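Lectin (Polyandrocarpa misakiensis, PDB 1BYF) binds galactose as a calcium-dependent C-type lectin, forms homodimers and serves in the tunicate's defence against microorganisms. Local coordinates at residues H51-G56 / R116-K121. Sequence-based numbering, arbitrary orientation.
Sequences HDYWVG and RVICEK. With ZN (zinc ion), chain E.
The carbonyl oxygen Asp52 O is gripped twice: it accepts a hydrogen bond from Arg116 N at 3.1 Å, and a water donates to it at 2.8 Å. That same water accepts from Arg116 NH1, meeting the guanidinium at its edge and in its plane, so the carbonyl bonds the arginine's backbone directly and reaches its guanidinium through the water. The two strands belong to the mixed sheet of the C-type lectin fold, where strand 53-55 runs parallel to the strand carrying 116-121 and antiparallel to strand 96-100. Trp54 N donates almost straight to Arg116 O (2.8 Å, N-H...O 173°), after which the strands diverge; Trp54 O and Ile118 N are buried without a partner.

Arg116 makes the largest single contribution, 135 of the 423 Å² buried between the segments. With chi1 at -76° its CG lies beside the backbone N. CB sits over one face of the Tyr53 ring, 3.7 Å from the centroid, an offset CH-pi contact, and from CG to NE the chain then runs extended toward His51, with CD near Tyr53 OH. The guanidinium ends flat on the imidazole, with planes 9° apart and NH1 above one face. Its charge is met outside the two segments by a salt bridge from NE to Asp9 OD1, which together with the stack and the water probably limits the group's rotation.

On the opposite face of the sheet, Trp54 directs its indole toward helix 14-22, with NE1 bonded to Met12 O. Asp52 turns its carboxylate away from Arg116: OD1 accepts from Ser101 N, and OD2 binds a zinc ion at 1.9 Å. Beside the tyrosine, Ile118 crosses at about a right angle, its CG1 lying 3.4 Å from Tyr53 CD2.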
ATOM      1  N   HIS A  51     -11.164  -7.245  -2.515  1.00 17.23           N
ATOM      2  CA  HIS A  51     -11.615  -6.808  -3.829  1.00 16.52           C
ATOM      3  C   HIS A  51     -10.622  -7.215  -4.919  1.00 15.48           C
ATOM      4  O   HIS A  51      -9.505  -7.617  -4.608  1.00 14.59           O
ATOM      5  CB  HIS A  51     -11.821  -5.298  -3.896  1.00 17.24           C
ATOM      6  CG  HIS A  51     -13.157  -4.839  -3.403  1.00 17.82           C
ATOM      7  ND1 HIS A  51     -14.321  -5.143  -4.080  1.00 18.10           N
ATOM      8  CD2 HIS A  51     -13.515  -4.111  -2.314  1.00 17.82           C
ATOM      9  CE1 HIS A  51     -15.347  -4.620  -3.422  1.00 18.58           C
ATOM     10  NE2 HIS A  51     -14.881  -3.991  -2.359  1.00 18.19           N
ATOM     11  N   ASP A  52     -11.048  -7.084  -6.167  1.00 13.86           N
ATOM     12  CA  ASP A  52     -10.204  -7.397  -7.311  1.00 13.41           C
ATOM     13  C   ASP A  52      -9.263  -6.231  -7.610  1.00 13.52           C
ATOM     14  O   ASP A  52      -9.683  -5.067  -7.557  1.00 13.81           O
ATOM     15  CB  ASP A  52     -11.047  -7.629  -8.566  1.00 12.64           C
ATOM     16  CG  ASP A  52     -11.999  -8.798  -8.483  1.00 13.05           C
ATOM     17  OD1 ASP A  52     -11.754  -9.732  -7.696  1.00 13.33           O
ATOM     18  OD2 ASP A  52     -13.012  -8.781  -9.219  1.00 13.08           O
ATOM     19  N   TYR A  53      -8.033  -6.548  -7.988  1.00 13.16           N
ATOM     20  CA  TYR A  53      -7.042  -5.556  -8.344  1.00 13.07           C
ATOM     21  C   TYR A  53      -6.293  -5.938  -9.623  1.00 13.13           C
ATOM     22  O   TYR A  53      -5.938  -7.107  -9.771  1.00 12.55           O
ATOM     23  CB  TYR A  53      -5.935  -5.476  -7.273  1.00 13.66           C
ATOM     24  CG  TYR A  53      -6.396  -4.786  -6.012  1.00 13.42           C
ATOM     25  CD1 TYR A  53      -7.163  -5.451  -5.072  1.00 13.41           C
ATOM     26  CD2 TYR A  53      -6.055  -3.461  -5.782  1.00 14.04           C
ATOM     27  CE1 TYR A  53      -7.584  -4.813  -3.919  1.00 13.85           C
ATOM     28  CE2 TYR A  53      -6.468  -2.811  -4.630  1.00 14.20           C
ATOM     29  CZ  TYR A  53      -7.234  -3.496  -3.712  1.00 14.47           C
ATOM     30  OH  TYR A  53      -7.648  -2.853  -2.565  1.00 14.65           O
ATOM     31  N   TRP A  54      -5.992  -4.957 -10.462  1.00 13.13           N
ATOM     32  CA  TRP A  54      -5.193  -5.260 -11.646  1.00 13.48           C
ATOM     33  C   TRP A  54      -3.734  -5.424 -11.213  1.00 14.07           C
ATOM     34  O   TRP A  54      -3.306  -4.802 -10.238  1.00 14.45           O
ATOM     35  CB  TRP A  54      -5.235  -4.129 -12.661  1.00 13.81           C
ATOM     36  CG  TRP A  54      -6.491  -4.022 -13.463  1.00 14.61           C
ATOM     37  CD1 TRP A  54      -7.353  -2.968 -13.521  1.00 14.28           C
ATOM     38  CD2 TRP A  54      -7.011  -5.031 -14.347  1.00 14.81           C
ATOM     39  NE1 TRP A  54      -8.384  -3.267 -14.383  1.00 14.72           N
ATOM     40  CE2 TRP A  54      -8.198  -4.519 -14.901  1.00 15.10           C
ATOM     41  CE3 TRP A  54      -6.589  -6.311 -14.710  1.00 14.98           C
ATOM     42  CZ2 TRP A  54      -8.971  -5.247 -15.809  1.00 15.67           C
ATOM     43  CZ3 TRP A  54      -7.359  -7.036 -15.612  1.00 15.58           C
ATOM     44  CH2 TRP A  54      -8.536  -6.499 -16.153  1.00 15.50           C
ATOM     45  N   VAL A  55      -2.993  -6.246 -11.930  1.00 14.10           N
ATOM     46  CA  VAL A  55      -1.556  -6.402 -11.744  1.00 14.24           C
ATOM     47  C   VAL A  55      -0.955  -6.251 -13.155  1.00 14.80           C
ATOM     48  O   VAL A  55      -1.689  -6.324 -14.150  1.00 14.06           O
ATOM     49  CB  VAL A  55      -1.047  -7.671 -11.067  1.00 15.26           C
ATOM     50  CG1 VAL A  55      -1.617  -7.807  -9.655  1.00 15.09           C
ATOM     51  CG2 VAL A  55      -1.335  -8.935 -11.873  1.00 15.17           C
ATOM     52  N   GLY A  56       0.340  -5.999 -13.242  1.00 14.94           N
ATOM     53  CA  GLY A  56       0.989  -5.757 -14.509  1.00 15.07           C
ATOM     54  C   GLY A  56       1.395  -6.977 -15.305  1.00 15.56           C
ATOM     55  O   GLY A  56       2.590  -7.138 -15.576  1.00 15.87           O
ATOM     56  N   ARG A 116      -9.615  -2.417  -9.168  1.00 15.24           N
ATOM     57  CA  ARG A 116      -8.739  -1.501  -8.434  1.00 15.59           C
ATOM     58  C   ARG A 116      -7.334  -1.579  -9.013  1.00 15.49           C
ATOM     59  O   ARG A 116      -7.026  -2.444  -9.832  1.00 15.38           O
ATOM     60  CB  ARG A 116      -8.797  -1.802  -6.939  1.00 15.18           C
ATOM     61  CG  ARG A 116     -10.070  -1.298  -6.267  1.00 15.01           C
ATOM     62  CD  ARG A 116     -10.183  -1.809  -4.840  1.00 15.49           C
ATOM     63  NE  ARG A 116     -11.191  -1.096  -4.066  1.00 16.09           N
ATOM     64  CZ  ARG A 116     -12.505  -1.163  -4.234  1.00 16.56           C
ATOM     65  NH1 ARG A 116     -13.052  -1.940  -5.168  1.00 16.53           N
ATOM     66  NH2 ARG A 116     -13.303  -0.440  -3.452  1.00 16.07           N
ATOM     67  N   VAL A 117      -6.484  -0.651  -8.601  1.00 15.21           N
ATOM     68  CA  VAL A 117      -5.143  -0.542  -9.153  1.00 14.60           C
ATOM     69  C   VAL A 117      -4.041  -0.557  -8.102  1.00 14.29           C
ATOM     70  O   VAL A 117      -4.161   0.015  -7.022  1.00 13.37           O
ATOM     71  CB  VAL A 117      -5.046   0.775  -9.958  1.00 14.58           C
ATOM     72  CG1 VAL A 117      -3.691   0.898 -10.654  1.00 14.30           C
ATOM     73  CG2 VAL A 117      -6.171   0.856 -10.995  1.00 15.01           C
ATOM     74  N   ILE A 118      -2.946  -1.205  -8.466  1.00 13.75           N
ATOM     75  CA  ILE A 118      -1.748  -1.301  -7.658  1.00 14.32           C
ATOM     76  C   ILE A 118      -0.556  -0.896  -8.529  1.00 14.91           C
ATOM     77  O   ILE A 118      -0.327  -1.515  -9.569  1.00 14.17           O
ATOM     78  CB  ILE A 118      -1.473  -2.715  -7.117  1.00 14.24           C
ATOM     79  CG1 ILE A 118      -2.713  -3.231  -6.386  1.00 13.87           C
ATOM     80  CG2 ILE A 118      -0.260  -2.707  -6.192  1.00 13.94           C
ATOM     81  CD1 ILE A 118      -2.597  -4.680  -5.954  1.00 14.44           C
ATOM     82  N   CYS A 119       0.153   0.139  -8.094  1.00 15.11           N
ATOM     83  CA  CYS A 119       1.324   0.599  -8.816  1.00 15.81           C
ATOM     84  C   CYS A 119       2.582   0.388  -7.968  1.00 16.74           C
ATOM     85  O   CYS A 119       2.507   0.335  -6.738  1.00 15.58           O
ATOM     86  CB  CYS A 119       1.253   2.084  -9.160  1.00 16.44           C
ATOM     87  SG  CYS A 119      -0.300   2.625  -9.885  1.00 16.84           S
ATOM     88  N   GLU A 120       3.710   0.288  -8.667  1.00 16.98           N
ATOM     89  CA  GLU A 120       4.999   0.113  -8.028  1.00 17.76           C
ATOM     90  C   GLU A 120       6.046   1.063  -8.622  1.00 19.48           C
ATOM     91  O   GLU A 120       5.929   1.571  -9.734  1.00 18.40           O
ATOM     92  CB  GLU A 120       5.529  -1.317  -8.167  1.00 18.06           C
ATOM     93  CG  GLU A 120       6.015  -1.709  -9.555  1.00 17.97           C
ATOM     94  CD  GLU A 120       6.747  -3.029  -9.628  1.00 17.99           C
ATOM     95  OE1 GLU A 120       6.248  -4.059  -9.125  1.00 16.82           O
ATOM     96  OE2 GLU A 120       7.861  -3.073 -10.218  1.00 18.61           O
ATOM     97  N   LYS A 121       7.107   1.246  -7.847  1.00 21.06           N
ATOM     98  CA  LYS A 121       8.267   2.006  -8.277  1.00 23.38           C
ATOM     99  C   LYS A 121       9.469   1.493  -7.476  1.00 24.43           C
ATOM    100  O   LYS A 121       9.533   1.634  -6.254  1.00 23.92           O
ATOM    101  CB  LYS A 121       8.129   3.516  -8.177  1.00 24.50           C
ATOM    102  CG  LYS A 121       9.367   4.246  -8.683  1.00 26.59           C
ATOM    103  CD  LYS A 121       9.226   5.749  -8.492  1.00 27.73           C
ATOM    104  CE  LYS A 121      10.590   6.425  -8.536  1.00 29.01           C
ATOM    105  NZ  LYS A 121      11.315   6.041  -9.783  1.00 30.03           N
TER
HETATM  106 ZN    ZN E 302     -14.149 -10.281  -9.488  1.00 30.85          ZN
HETATM  107  O   HOH W   1     -12.146  -3.899  -6.931  1.00 11.68           O